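Local atomic coordinates of 7beta-hydroxysteroid dehydrogenase (Collinsella aerofaciens, PDB entry 5FYD), a protein that catalyses the NADPH-dependent reduction of the 7-oxo group of 7-oxolithocholate to yield ursodeoxycholate, working as a homodimer of the short-chain dehydrogenase/reductase family. Residues G234-N237 / K238-H242. Sequence-based numbering, arbitrary orientation.
Sequences GQRN and KDSVH
K238 N donates to the N-cap carbonyl G234 O at 3.2 Å, opening the i to i+4 ladder of helix 235-247. D239, S240 and V241 repeat the bond to Q235, R236 and N237, with V241 N to N237 O at 3.0 Å and an N-H...O angle of 172°.

Polar side chains line one flank of this first turn. The Q235 amide reaches D239 across planes 48° apart, and its NE2 makes two weak bonds, to D239 OD1 (3.0 Å) and D239 OD2 (3.2 Å). On the amide's other branch, a water bridges Q235 OE1 and K238 NZ. Bent only at its end (chi4 69°), K238 curls back over G234, where NZ bonds weakly to G234 O at 3.4 Å; its stronger partner is the E220 carboxylate, which also accepts from G234 N.

On another flank the R236 guanidinium meets N237 edge-on: NH1 gives N237 OD1 a 2.8 Å bond, the acceptor lying almost in the guanidinium plane. S240 OG, of the NADP(+)-binding S240, sits over one face, 3.8 Å from R236 NH2. A leucine at R236 would probably leave N237 OD1 without this donor and G200 O of the second subunit without its NH1 bond.

Following strand 230-232 at the sheet edge, the helix lays N237 and V241 against I232 and M144, while K238 pairs with helix 214-224 through E220.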
ATOM      1  N   GLY A 234      -2.258  -7.697 -20.210  1.00 15.53           N
ATOM      2  CA  GLY A 234      -0.838  -7.589 -20.459  1.00 15.84           C
ATOM      3  C   GLY A 234      -0.247  -8.900 -20.949  1.00 15.82           C
ATOM      4  O   GLY A 234      -0.587  -9.971 -20.467  1.00 15.67           O
ATOM      5  N   GLN A 235       0.679  -8.801 -21.897  1.00 17.72           N
ATOM      6  CA  GLN A 235       1.283  -9.985 -22.498  1.00 17.96           C
ATOM      7  C   GLN A 235       2.082 -10.829 -21.509  1.00 17.29           C
ATOM      8  O   GLN A 235       1.946 -12.063 -21.465  1.00 16.35           O
ATOM      9  CB  GLN A 235       2.159  -9.583 -23.696  1.00 19.30           C
ATOM     10  CG  GLN A 235       2.612 -10.772 -24.529  1.00 19.95           C
ATOM     11  CD  GLN A 235       1.456 -11.573 -25.112  1.00 21.66           C
ATOM     12  OE1 GLN A 235       0.523 -11.011 -25.680  1.00 22.98           O
ATOM     13  NE2 GLN A 235       1.509 -12.884 -24.972  1.00 21.46           N
ATOM     14  N   ARG A 236       2.926 -10.180 -20.722  1.00 17.66           N
ATOM     15  CA  ARG A 236       3.760 -10.895 -19.770  1.00 18.43           C
ATOM     16  C   ARG A 236       2.912 -11.707 -18.791  1.00 16.98           C
ATOM     17  O   ARG A 236       3.283 -12.814 -18.408  1.00 14.52           O
ATOM     18  CB  ARG A 236       4.664  -9.916 -18.994  1.00 22.62           C
ATOM     19  CG  ARG A 236       5.440 -10.527 -17.828  1.00 26.97           C
ATOM     20  CD  ARG A 236       4.678 -10.480 -16.491  1.00 31.87           C
ATOM     21  NE  ARG A 236       5.367 -11.222 -15.423  1.00 37.22           N
ATOM     22  CZ  ARG A 236       4.819 -11.645 -14.277  1.00 41.72           C
ATOM     23  NH1 ARG A 236       3.527 -11.444 -13.995  1.00 43.24           N
ATOM     24  NH2 ARG A 236       5.579 -12.301 -13.399  1.00 42.48           N
ATOM     25  N   ASN A 237       1.804 -11.119 -18.330  1.00 15.17           N
ATOM     26  CA  ASN A 237       0.926 -11.815 -17.395  1.00 15.70           C
ATOM     27  C   ASN A 237       0.273 -13.013 -18.032  1.00 14.61           C
ATOM     28  O   ASN A 237       0.174 -14.050 -17.394  1.00 14.83           O
ATOM     29  CB  ASN A 237      -0.157 -10.883 -16.858  1.00 16.59           C
ATOM     30  CG  ASN A 237       0.393  -9.838 -15.918  1.00 19.18           C
ATOM     31  OD1 ASN A 237       1.385 -10.075 -15.226  1.00 18.52           O
ATOM     32  ND2 ASN A 237      -0.260  -8.674 -15.873  1.00 20.07           N
ATOM     33  N   LYS A 238      -0.167 -12.882 -19.286  1.00 14.65           N
ATOM     34  CA  LYS A 238      -0.743 -14.018 -20.011  1.00 15.02           C
ATOM     35  C   LYS A 238       0.236 -15.186 -20.091  1.00 14.97           C
ATOM     36  O   LYS A 238      -0.112 -16.346 -19.828  1.00 15.26           O
ATOM     37  CB  LYS A 238      -1.139 -13.657 -21.451  1.00 15.28           C
ATOM     38  CG  LYS A 238      -2.285 -12.689 -21.619  1.00 15.47           C
ATOM     39  CD  LYS A 238      -2.414 -12.259 -23.093  1.00 15.87           C
ATOM     40  CE  LYS A 238      -3.498 -11.197 -23.304  1.00 16.50           C
ATOM     41  NZ  LYS A 238      -3.120  -9.904 -22.693  1.00 16.66           N
ATOM     42  N   ASP A 239       1.450 -14.861 -20.483  1.00 15.90           N
ATOM     43  CA  ASP A 239       2.486 -15.873 -20.664  1.00 16.15           C
ATOM     44  C   ASP A 239       2.937 -16.467 -19.333  1.00 16.25           C
ATOM     45  O   ASP A 239       3.247 -17.652 -19.261  1.00 16.47           O
ATOM     46  CB  ASP A 239       3.679 -15.290 -21.402  1.00 17.53           C
ATOM     47  CG  ASP A 239       3.346 -14.839 -22.814  1.00 17.06           C
ATOM     48  OD1 ASP A 239       2.396 -15.353 -23.445  1.00 18.52           O
ATOM     49  OD2 ASP A 239       4.072 -13.955 -23.314  1.00 18.81           O
ATOM     50  N   SER A 240       2.967 -15.656 -18.283  1.00 16.35           N
ATOM     51  CA  SER A 240       3.330 -16.142 -16.951  1.00 16.65           C
ATOM     52  C   SER A 240       2.287 -17.145 -16.457  1.00 15.91           C
ATOM     53  O   SER A 240       2.634 -18.233 -15.979  1.00 15.23           O
ATOM     54  CB  SER A 240       3.444 -14.972 -15.963  1.00 19.03           C
ATOM     55  OG  SER A 240       3.858 -15.443 -14.681  1.00 20.57           O
ATOM     56  N   VAL A 241       1.014 -16.777 -16.576  1.00 14.17           N
ATOM     57  CA  VAL A 241      -0.066 -17.694 -16.198  1.00 14.26           C
ATOM     58  C   VAL A 241       0.014 -18.980 -17.014  1.00 14.60           C
ATOM     59  O   VAL A 241      -0.122 -20.081 -16.471  1.00 14.90           O
ATOM     60  CB  VAL A 241      -1.465 -17.035 -16.305  1.00 14.10           C
ATOM     61  CG1 VAL A 241      -2.571 -18.075 -16.105  1.00 14.35           C
ATOM     62  CG2 VAL A 241      -1.596 -15.960 -15.257  1.00 14.90           C
ATOM     63  N   HIS A 242       0.271 -18.849 -18.306  1.00 14.82           N
ATOM     64  CA  HIS A 242       0.337 -20.023 -19.155  1.00 15.38           C
ATOM     65  C   HIS A 242       1.476 -20.941 -18.751  1.00 15.20           C
ATOM     66  O   HIS A 242       1.307 -22.153 -18.745  1.00 16.19           O
ATOM     67  CB  HIS A 242       0.436 -19.683 -20.646  1.00 15.78           C
ATOM     68  CG  HIS A 242       0.387 -20.905 -21.500  1.00 16.80           C
ATOM     69  ND1 HIS A 242       1.524 -21.575 -21.879  1.00 18.82           N
ATOM     70  CD2 HIS A 242      -0.656 -21.654 -21.931  1.00 17.41           C
ATOM     71  CE1 HIS A 242       1.190 -22.655 -22.560  1.00 18.27           C
ATOM     72  NE2 HIS A 242      -0.124 -22.737 -22.596  1.00 17.75           N
TER
HETATM   73  O   HOH W   1      -1.222  -9.238 -24.686  1.00 20.36           O